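Local coordinates for RNA-induced transcriptional silencing complex protein tas3 (Schizosaccharomyces pombe, PDB 3D1B), which helps form the core of the RNA-induced transcriptional silencing complex with Ago1 and Chp1 in heterochromatin formation, and is represented here by its C-terminal alpha-helical motif, at residues L81-K86 / Q114-A119; S96-L101 / D110-I115; V39-H44 / K48-S53; S26-N31 / Q57-A62. All coordinates share one frame; numbering follows the deposited sequence.

Contact 1. Residues L81-K86 / Q114-A119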
# COMPACT_ATOMS: atom_id res chain seq x y z
N LEU A 81 7.46 11.04 -14.45
CA LEU A 81 6.41 10.02 -14.45
C LEU A 81 6.35 9.26 -15.77
O LEU A 81 6.08 8.06 -15.78
CB LEU A 81 5.04 10.67 -14.15
CG LEU A 81 4.88 11.19 -12.71
CD1 LEU A 81 3.56 11.94 -12.58
CD2 LEU A 81 4.93 10.02 -11.72
N SER A 82 6.60 9.95 -16.88
CA SER A 82 6.58 9.27 -18.17
C SER A 82 7.70 8.24 -18.20
O SER A 82 7.54 7.15 -18.75
CB SER A 82 6.75 10.26 -19.33
OG SER A 82 5.50 10.78 -19.75
N ASN A 83 8.83 8.59 -17.60
CA ASN A 83 9.97 7.70 -17.56
C ASN A 83 9.71 6.55 -16.60
O ASN A 83 10.13 5.42 -16.85
CB ASN A 83 11.23 8.47 -17.13
CG ASN A 83 12.45 7.58 -17.04
OD1 ASN A 83 12.90 7.22 -15.95
ND2 ASN A 83 12.98 7.19 -18.20
N LEU A 84 9.01 6.83 -15.51
CA LEU A 84 8.70 5.82 -14.50
C LEU A 84 7.85 4.69 -15.08
O LEU A 84 8.03 3.52 -14.71
CB LEU A 84 7.97 6.47 -13.32
CG LEU A 84 7.61 5.55 -12.15
CD1 LEU A 84 8.87 4.84 -11.64
CD2 LEU A 84 6.98 6.38 -11.03
N GLU A 85 6.93 5.03 -15.97
CA GLU A 85 6.05 4.04 -16.59
C GLU A 85 6.81 2.95 -17.35
O GLU A 85 6.31 1.84 -17.51
CB GLU A 85 5.09 4.73 -17.57
CG GLU A 85 4.04 5.61 -16.90
CD GLU A 85 2.83 4.82 -16.45
OE1 GLU A 85 2.90 3.57 -16.44
OE2 GLU A 85 1.81 5.46 -16.10
N LYS A 86 8.02 3.27 -17.81
CA LYS A 86 8.82 2.33 -18.59
C LYS A 86 9.77 1.46 -17.80
O LYS A 86 10.41 0.57 -18.36
CB LYS A 86 9.64 3.11 -19.62
CG LYS A 86 8.79 3.97 -20.51
CD LYS A 86 9.60 4.66 -21.59
CE LYS A 86 10.50 5.74 -21.04
NZ LYS A 86 10.91 6.64 -22.16
N GLN A 114 18.09 9.79 -9.24
CA GLN A 114 19.30 9.04 -8.94
C GLN A 114 18.93 7.71 -8.27
O GLN A 114 19.47 6.66 -8.61
CB GLN A 114 20.22 9.84 -8.02
CG GLN A 114 20.79 11.09 -8.65
CD GLN A 114 21.62 11.90 -7.67
OE1 GLN A 114 22.63 11.43 -7.15
NE2 GLN A 114 21.18 13.13 -7.41
N ILE A 115 18.01 7.76 -7.31
CA ILE A 115 17.59 6.55 -6.61
C ILE A 115 16.97 5.57 -7.61
O ILE A 115 17.26 4.37 -7.58
CB ILE A 115 16.54 6.88 -5.52
CG1 ILE A 115 17.15 7.83 -4.48
CG2 ILE A 115 16.07 5.60 -4.84
CD1 ILE A 115 16.17 8.30 -3.42
N LEU A 116 16.12 6.08 -8.50
CA LEU A 116 15.48 5.23 -9.49
C LEU A 116 16.51 4.59 -10.41
O LEU A 116 16.40 3.41 -10.74
CB LEU A 116 14.48 6.05 -10.32
CG LEU A 116 13.83 5.28 -11.47
CD1 LEU A 116 12.95 4.16 -10.93
CD2 LEU A 116 13.01 6.23 -12.33
N LYS A 117 17.50 5.37 -10.82
CA LYS A 117 18.54 4.87 -11.71
C LYS A 117 19.31 3.75 -11.03
O LYS A 117 19.68 2.76 -11.66
CB LYS A 117 19.49 6.00 -12.11
CG LYS A 117 20.54 5.58 -13.12
CD LYS A 117 19.92 5.23 -14.46
CE LYS A 117 20.73 4.16 -15.19
NZ LYS A 117 22.17 4.51 -15.26
N GLU A 118 19.56 3.90 -9.73
CA GLU A 118 20.29 2.90 -8.98
C GLU A 118 19.45 1.63 -8.88
O GLU A 118 19.96 0.52 -9.04
CB GLU A 118 20.60 3.44 -7.58
CG GLU A 118 21.79 2.79 -6.91
CD GLU A 118 22.12 3.47 -5.59
OE1 GLU A 118 21.33 3.31 -4.64
OE2 GLU A 118 23.16 4.16 -5.52
N ALA A 119 18.15 1.79 -8.63
CA ALA A 119 17.26 0.65 -8.52
C ALA A 119 17.20 -0.12 -9.83
O ALA A 119 17.18 -1.36 -9.84
CB ALA A 119 15.86 1.11 -8.12
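Leu84 and Leu116 both carry CG trans to the backbone N (chi1 -178° and 175°), which extends their isobutyl groups toward each other between helix 74-84 and helix 109-122. These two helices belong to the C-terminal helical region of Tas3, an all-alpha motif, and the contact joins the end of one to the middle of the other. Their backbones stay well separated, the closest CA atoms being those of Leu84 and Leu116 at 8.5 Å, and the gap is bridged by the leucine branches. The two leucines meet at an angle, methyl against methyl, with Leu84 CD1 4.2 Å from Leu116 CD1. The touch is apolar and fairly loose. The second branch of Leu116 serves a different neighbour: it lies beside the amide of Asn83, the two side chains passing each other in opposite directions. Asn83 is partly exposed, whereas both leucines are buried. Gln87 also packs on Leu116, and its NE2 bonds to the backbone O of Asn83. Helix 89-105 packs against both helices, with Leu81 on Tyr99 and Ile115 on Val94 and Ile98. The amide of Asn83 turns its oxygen rather than its nitrogen to the leucine: OD1 comes to 3.8 Å from Leu116 CD2, while Asn83 ND2 stays 5.9 Å from Leu116 CD2.

Contact 2. Residues S96-L101 / D110-I115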
# COMPACT_ATOMS: atom_id res chain seq x y z
N SER A 96 7.80 4.88 -7.69
CA SER A 96 6.50 5.35 -7.21
C SER A 96 6.54 5.69 -5.72
O SER A 96 5.98 6.70 -5.28
CB SER A 96 5.42 4.30 -7.47
OG SER A 96 4.16 4.73 -6.97
N SER A 97 7.21 4.86 -4.93
CA SER A 97 7.29 5.10 -3.49
C SER A 97 8.13 6.34 -3.17
O SER A 97 7.80 7.09 -2.24
CB SER A 97 7.87 3.87 -2.78
OG SER A 97 9.11 3.49 -3.35
N ILE A 98 9.20 6.56 -3.92
CA ILE A 98 10.05 7.73 -3.69
C ILE A 98 9.31 8.99 -4.16
O ILE A 98 9.46 10.05 -3.57
CB ILE A 98 11.40 7.61 -4.43
CG1 ILE A 98 12.23 6.48 -3.83
CG2 ILE A 98 12.18 8.92 -4.32
CD1 ILE A 98 12.64 6.72 -2.38
N TYR A 99 8.51 8.85 -5.21
CA TYR A 99 7.77 10.01 -5.71
C TYR A 99 6.77 10.51 -4.66
O TYR A 99 6.39 11.69 -4.67
CB TYR A 99 7.04 9.66 -7.02
CG TYR A 99 6.50 10.89 -7.71
CD1 TYR A 99 7.35 11.88 -8.18
CD2 TYR A 99 5.12 11.09 -7.84
CE1 TYR A 99 6.86 13.05 -8.76
CE2 TYR A 99 4.61 12.26 -8.41
CZ TYR A 99 5.49 13.23 -8.87
OH TYR A 99 5.00 14.39 -9.43
N LYS A 100 6.34 9.63 -3.76
CA LYS A 100 5.44 10.03 -2.68
C LYS A 100 6.18 11.06 -1.82
O LYS A 100 5.57 11.96 -1.25
CB LYS A 100 5.08 8.85 -1.77
CG LYS A 100 4.31 7.73 -2.42
CD LYS A 100 2.94 8.18 -2.87
CE LYS A 100 2.23 7.06 -3.62
NZ LYS A 100 1.04 7.55 -4.36
N LEU A 101 7.49 10.88 -1.71
CA LEU A 101 8.32 11.78 -0.91
C LEU A 101 8.58 13.08 -1.66
O LEU A 101 8.76 14.14 -1.06
CB LEU A 101 9.65 11.10 -0.55
CG LEU A 101 9.52 9.84 0.31
CD1 LEU A 101 10.92 9.36 0.68
CD2 LEU A 101 8.71 10.11 1.56
N ASP A 110 15.70 15.54 -8.71
CA ASP A 110 16.97 15.06 -9.24
C ASP A 110 17.47 13.89 -8.40
O ASP A 110 18.02 12.92 -8.93
CB ASP A 110 18.03 16.17 -9.24
CG ASP A 110 17.68 17.30 -10.18
OD1 ASP A 110 17.30 17.03 -11.33
OD2 ASP A 110 17.80 18.48 -9.76
N PHE A 111 17.29 13.99 -7.09
CA PHE A 111 17.71 12.94 -6.16
C PHE A 111 16.85 11.69 -6.40
O PHE A 111 17.36 10.56 -6.41
CB PHE A 111 17.55 13.43 -4.72
CG PHE A 111 18.12 12.51 -3.69
CD1 PHE A 111 19.50 12.34 -3.56
CD2 PHE A 111 17.29 11.82 -2.81
CE1 PHE A 111 20.04 11.51 -2.57
CE2 PHE A 111 17.81 10.99 -1.82
CZ PHE A 111 19.19 10.84 -1.70
N ALA A 112 15.55 11.90 -6.59
CA ALA A 112 14.65 10.79 -6.84
C ALA A 112 15.09 10.04 -8.10
O ALA A 112 15.07 8.82 -8.14
CB ALA A 112 13.22 11.30 -7.01
N SER A 113 15.51 10.79 -9.12
CA SER A 113 15.95 10.17 -10.36
C SER A 113 17.21 9.33 -10.13
O SER A 113 17.38 8.28 -10.73
CB SER A 113 16.22 11.24 -11.42
OG SER A 113 14.99 11.81 -11.86
N GLN A 114 18.09 9.79 -9.24
CA GLN A 114 19.30 9.04 -8.94
C GLN A 114 18.93 7.71 -8.27
O GLN A 114 19.47 6.66 -8.61
CB GLN A 114 20.22 9.84 -8.02
CG GLN A 114 20.79 11.09 -8.65
CD GLN A 114 21.62 11.90 -7.67
OE1 GLN A 114 22.63 11.43 -7.15
NE2 GLN A 114 21.18 13.13 -7.41
N ILE A 115 18.01 7.76 -7.31
CA ILE A 115 17.59 6.55 -6.61
C ILE A 115 16.97 5.57 -7.61
O ILE A 115 17.26 4.37 -7.58
CB ILE A 115 16.54 6.88 -5.52
CG1 ILE A 115 17.15 7.83 -4.48
CG2 ILE A 115 16.07 5.60 -4.84
CD1 ILE A 115 16.17 8.30 -3.42
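Ile98 lays its CG2 methyl against Ala112, 3.7 Å from the alanine CB and 4.0 Å from Ala112 CA. A side chain as short as alanine lets the helices come close here, with the CA atoms of Ile98 and Ala112 only 6.4 Å apart. The longer branch of Ile98 goes to Ile115 one turn further along. With chi1 at -67°, CG1 lies anti to the carbonyl carbon and CG2 anti to N, a fork that places CG2 on Ala112 and CG1 with CD1 on Ile115. The isoleucines meet at a slant through their ends, Ile98 CD1 lying 4.0 Å from Ile115 CD1, and again nearer the stems, where Ile98 CG1 is 4.1 Å from Ile115 CG2. Helix 89-105 and helix 109-122 follow each other in the chain and form a helix-loop-helix pair, in which the connection is fastened by backbone bonding between Leu101 and Leu107. Cutting Ile98 back to an alanine is likely to open a gap facing Ala112 and take away the methyl that Ile115 CD1 meets across the helices. The apolar cluster continues beyond the pair: Phe27 packs on both isoleucines, Phe60 on Ile98, and Phe80 on Ala112. Within its own helix, Ile115 also sets CG1 over one face of the Phe111 ring, 4.2 Å above its plane and displaced toward the rim.

Contact 3. Residues V39-H44 / K48-S53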
# COMPACT_ATOMS: atom_id res chain seq x y z
N VAL A 39 12.92 -3.58 9.73
CA VAL A 39 12.88 -4.61 10.77
C VAL A 39 11.47 -4.78 11.32
O VAL A 39 11.02 -5.91 11.56
CB VAL A 39 13.85 -4.27 11.93
CG1 VAL A 39 13.61 -5.21 13.10
CG2 VAL A 39 15.28 -4.38 11.45
N LYS A 40 10.76 -3.67 11.50
CA LYS A 40 9.41 -3.70 12.04
C LYS A 40 8.36 -4.02 10.98
O LYS A 40 7.33 -4.63 11.27
CB LYS A 40 9.05 -2.36 12.69
CG LYS A 40 10.01 -1.90 13.79
CD LYS A 40 9.37 -0.78 14.60
CE LYS A 40 10.33 -0.18 15.62
NZ LYS A 40 11.08 1.00 15.08
N VAL A 41 8.62 -3.60 9.74
CA VAL A 41 7.70 -3.79 8.63
C VAL A 41 7.71 -5.17 7.99
O VAL A 41 6.66 -5.73 7.67
CB VAL A 41 7.96 -2.76 7.51
CG1 VAL A 41 7.12 -3.09 6.29
CG2 VAL A 41 7.64 -1.35 8.00
N ILE A 42 8.91 -5.72 7.80
CA ILE A 42 9.05 -7.00 7.12
C ILE A 42 8.24 -8.21 7.60
O ILE A 42 7.86 -9.05 6.80
CB ILE A 42 10.55 -7.38 7.00
CG1 ILE A 42 10.75 -8.26 5.76
CG2 ILE A 42 11.04 -8.06 8.26
CD1 ILE A 42 12.20 -8.45 5.38
N PRO A 43 7.96 -8.32 8.91
CA PRO A 43 7.18 -9.48 9.37
C PRO A 43 5.81 -9.56 8.69
O PRO A 43 5.32 -10.65 8.36
CB PRO A 43 7.04 -9.23 10.87
CG PRO A 43 8.32 -8.51 11.20
CD PRO A 43 8.43 -7.53 10.06
N HIS A 44 5.20 -8.40 8.48
CA HIS A 44 3.89 -8.31 7.85
C HIS A 44 3.97 -8.70 6.38
O HIS A 44 2.97 -9.10 5.78
CB HIS A 44 3.36 -6.89 7.99
CG HIS A 44 3.33 -6.41 9.41
ND1 HIS A 44 2.64 -7.08 10.40
CD2 HIS A 44 3.93 -5.36 10.02
CE1 HIS A 44 2.83 -6.47 11.56
NE2 HIS A 44 3.61 -5.42 11.35
N LYS A 48 2.41 -12.08 4.77
CA LYS A 48 1.55 -11.77 3.64
C LYS A 48 0.35 -10.87 3.93
O LYS A 48 -0.73 -11.04 3.35
CB LYS A 48 1.08 -13.08 3.01
CG LYS A 48 2.16 -14.16 2.96
CD LYS A 48 2.62 -14.51 1.55
CE LYS A 48 3.75 -13.63 1.07
NZ LYS A 48 4.79 -14.45 0.38
N LEU A 49 0.52 -9.91 4.84
CA LEU A 49 -0.54 -8.96 5.13
C LEU A 49 -0.35 -7.83 4.12
O LEU A 49 -1.31 -7.19 3.69
CB LEU A 49 -0.41 -8.39 6.54
CG LEU A 49 -0.89 -9.23 7.72
CD1 LEU A 49 -0.72 -8.43 9.01
CD2 LEU A 49 -2.35 -9.62 7.52
N ILE A 50 0.91 -7.59 3.75
CA ILE A 50 1.26 -6.54 2.81
C ILE A 50 2.19 -7.06 1.72
O ILE A 50 2.87 -8.08 1.92
CB ILE A 50 1.96 -5.35 3.52
CG1 ILE A 50 3.28 -5.81 4.12
CG2 ILE A 50 1.06 -4.80 4.61
CD1 ILE A 50 4.08 -4.67 4.76
N ASP A 51 2.22 -6.38 0.58
CA ASP A 51 3.10 -6.78 -0.52
C ASP A 51 4.36 -5.92 -0.53
O ASP A 51 4.49 -5.00 0.28
CB ASP A 51 2.38 -6.68 -1.88
CG ASP A 51 1.91 -5.27 -2.20
OD1 ASP A 51 2.63 -4.30 -1.90
OD2 ASP A 51 0.80 -5.14 -2.78
N PHE A 52 5.28 -6.20 -1.44
CA PHE A 52 6.53 -5.45 -1.47
C PHE A 52 6.37 -3.96 -1.76
O PHE A 52 7.13 -3.14 -1.26
CB PHE A 52 7.50 -6.06 -2.48
CG PHE A 52 8.90 -5.54 -2.33
CD1 PHE A 52 9.68 -5.92 -1.24
CD2 PHE A 52 9.43 -4.63 -3.24
CE1 PHE A 52 10.96 -5.40 -1.05
CE2 PHE A 52 10.71 -4.09 -3.06
CZ PHE A 52 11.47 -4.48 -1.96
N SER A 53 5.40 -3.61 -2.60
CA SER A 53 5.19 -2.20 -2.90
C SER A 53 4.86 -1.47 -1.61
O SER A 53 5.29 -0.33 -1.39
CB SER A 53 4.05 -2.01 -3.90
OG SER A 53 4.39 -2.57 -5.15
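The carbonyl of His44, in the last turns of helix 32-46, receives the backbone N-H groups of both Leu49 and Ile50 as the chain turns back toward helix 52-60. The turn is a Schellman motif: Lys48, with positive phi, is the first residue to leave helical geometry, and Leu49 N supplies the shorter bond to His44 O, at 2.7 Å. That donor sits almost in line with the carbonyl bond, at a C=O...N angle of 170°. Ile50 N is farther, 3.3 Å from His44 O, and approaches from above the carbonyl plane, 47° out of it. Two N-H groups thus share one oxygen from clearly different directions. Upstream the helix is kinked at Pro43 and His44; proline has no N-H to give, and His44 N bonds instead to Val41 O. The side chains close around this turn on two flanks. Leu49 CD1 reaches the imidazole obliquely, 3.9 Å from His44 ND1, while Ile50 packs against the stem of the histidine, its CD1 4.0 Å from His44 CB. Val55 and Leu58 of helix 52-60 add to the apolar surroundings of Val41 and Ile50. The second subunit covers the turn as well: its Leu81 packs on His44, its Tyr99 on Ile50, and its Ser96 OG bonds to Leu49 O. Ile50 holds CG1 between its own N and carbonyl carbon (chi1 63°), which sends CD1 on past the histidine to cross Val41 at about a right angle, ending 3.8 Å from Val41 CG1.

Contact 4. Residues S26-N31 / Q57-A62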
# COMPACT_ATOMS: atom_id res chain seq x y z
N SER A 26 21.57 3.13 -2.04
CA SER A 26 22.35 4.08 -1.26
C SER A 26 21.45 4.86 -0.31
O SER A 26 21.82 5.14 0.84
CB SER A 26 23.09 5.04 -2.18
OG SER A 26 24.00 4.33 -3.01
N PHE A 27 20.26 5.20 -0.79
CA PHE A 27 19.30 5.95 0.01
C PHE A 27 18.91 5.17 1.27
O PHE A 27 18.73 5.74 2.34
CB PHE A 27 18.06 6.25 -0.85
CG PHE A 27 17.01 7.06 -0.15
CD1 PHE A 27 17.31 8.29 0.42
CD2 PHE A 27 15.69 6.59 -0.09
CE1 PHE A 27 16.32 9.06 1.05
CE2 PHE A 27 14.69 7.35 0.53
CZ PHE A 27 15.01 8.58 1.10
N PHE A 28 18.77 3.86 1.13
CA PHE A 28 18.42 3.02 2.27
C PHE A 28 19.60 2.96 3.23
O PHE A 28 19.44 3.11 4.44
CB PHE A 28 18.09 1.60 1.79
CG PHE A 28 17.72 0.65 2.90
CD1 PHE A 28 16.39 0.51 3.30
CD2 PHE A 28 18.70 -0.10 3.54
CE1 PHE A 28 16.04 -0.38 4.32
CE2 PHE A 28 18.36 -0.99 4.56
CZ PHE A 28 17.03 -1.13 4.96
N GLN A 29 20.80 2.77 2.68
CA GLN A 29 22.01 2.65 3.48
C GLN A 29 22.50 3.93 4.15
O GLN A 29 23.41 3.88 4.97
CB GLN A 29 23.13 2.04 2.64
CG GLN A 29 22.75 0.70 2.03
CD GLN A 29 23.94 -0.09 1.51
OE1 GLN A 29 24.98 0.47 1.18
NE2 GLN A 29 23.78 -1.41 1.43
N THR A 30 21.91 5.07 3.79
CA THR A 30 22.30 6.33 4.43
C THR A 30 21.24 6.74 5.44
O THR A 30 21.39 7.74 6.13
CB THR A 30 22.51 7.47 3.40
OG1 THR A 30 21.34 7.63 2.59
CG2 THR A 30 23.71 7.18 2.52
N ASN A 31 20.16 5.96 5.52
CA ASN A 31 19.07 6.23 6.46
C ASN A 31 18.85 5.09 7.43
O ASN A 31 18.09 4.16 7.15
CB ASN A 31 17.76 6.49 5.71
CG ASN A 31 17.71 7.84 5.04
OD1 ASN A 31 18.15 8.00 3.91
ND2 ASN A 31 17.20 8.83 5.76
N GLN A 57 6.85 1.59 0.43
CA GLN A 57 6.22 2.83 0.84
C GLN A 57 6.40 3.08 2.34
O GLN A 57 6.71 4.19 2.76
CB GLN A 57 4.73 2.82 0.48
CG GLN A 57 4.09 4.20 0.45
CD GLN A 57 2.69 4.19 -0.13
OE1 GLN A 57 2.37 3.35 -0.98
NE2 GLN A 57 1.86 5.12 0.30
N LEU A 58 6.21 2.04 3.15
CA LEU A 58 6.35 2.18 4.59
C LEU A 58 7.78 2.49 5.00
O LEU A 58 8.02 3.40 5.80
CB LEU A 58 5.87 0.90 5.29
CG LEU A 58 4.36 0.70 5.18
CD1 LEU A 58 3.97 -0.66 5.75
CD2 LEU A 58 3.65 1.82 5.92
N VAL A 59 8.72 1.74 4.43
CA VAL A 59 10.12 1.94 4.75
C VAL A 59 10.62 3.32 4.36
O VAL A 59 11.28 4.00 5.15
CB VAL A 59 10.99 0.87 4.06
CG1 VAL A 59 12.46 1.22 4.18
CG2 VAL A 59 10.72 -0.49 4.71
N PHE A 60 10.30 3.76 3.15
CA PHE A 60 10.76 5.08 2.73
C PHE A 60 10.08 6.21 3.50
O PHE A 60 10.63 7.31 3.61
CB PHE A 60 10.57 5.27 1.22
CG PHE A 60 11.48 4.42 0.39
CD1 PHE A 60 12.77 4.12 0.83
CD2 PHE A 60 11.08 3.94 -0.85
CE1 PHE A 60 13.64 3.35 0.05
CE2 PHE A 60 11.94 3.18 -1.64
CZ PHE A 60 13.22 2.88 -1.19
N SER A 61 8.90 5.95 4.06
CA SER A 61 8.20 6.99 4.81
C SER A 61 8.96 7.33 6.08
O SER A 61 8.72 8.37 6.71
CB SER A 61 6.78 6.53 5.19
OG SER A 61 6.79 5.60 6.26
N ALA A 62 9.90 6.47 6.45
CA ALA A 62 10.71 6.67 7.65
C ALA A 62 12.02 7.39 7.38
O ALA A 62 12.75 7.72 8.31
CB ALA A 62 11.00 5.33 8.32
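A short, weakly bonded helical turn containing Phe27 and Phe28 lies beside the end of helix 52-60, its nearest backbone approach being 7.9 Å between the CA atoms of Phe28 and Phe60. Three phenylalanines and a valine fill the space between them. Phe27 meets Phe60 at a slant, the ring centroids 5.6 Å apart and the planes inclined at 47°. One rim of Phe27 does the touching: its CE2 is 3.8 Å from Phe60 CD1, which lies near the plane of the Phe27 ring. With CG trans to N (chi1 180°), the Phe28 ring is carried out to Val59, slanting across to it and offering its edge, and Val59 CG1 sits in the ring plane 3.9 Å from Phe28 CE1. With an alanine in place of Phe27, the Phe60 ring is likely to lose the edge it rests on and turn more readily. In this all-alpha fold the contact lies near the centre: Ile98 of helix 89-105 packs on Phe27 and Phe60, Leu22 of helix 14-23 on Phe28 and Phe60, and Cys34 and Leu38 of helix 32-46 on Phe28.

Contacts 1 and 2 share helix 109-122, their centres 8 Å apart, and touch where Leu84 CD2 lies 3.8 Å from Ser96 N. Contact 4, formed within the N-terminal helices, packs against this C-terminal group: its centre is 11 Å from that of contact 2, with Phe60 CD2 3.5 Å from Ile98 CD1, and Ser26 N probably bonds to Glu118 OE1 of contact 1. Contact 3 is nested in the loop that contact 4 closes and meets it through Val41 and Leu58. Contacts 1 and 3 are the most distant pair, centres 23 Å apart on opposite sides of the chain's centre. Both contacts 3 and 4 also face the second subunit.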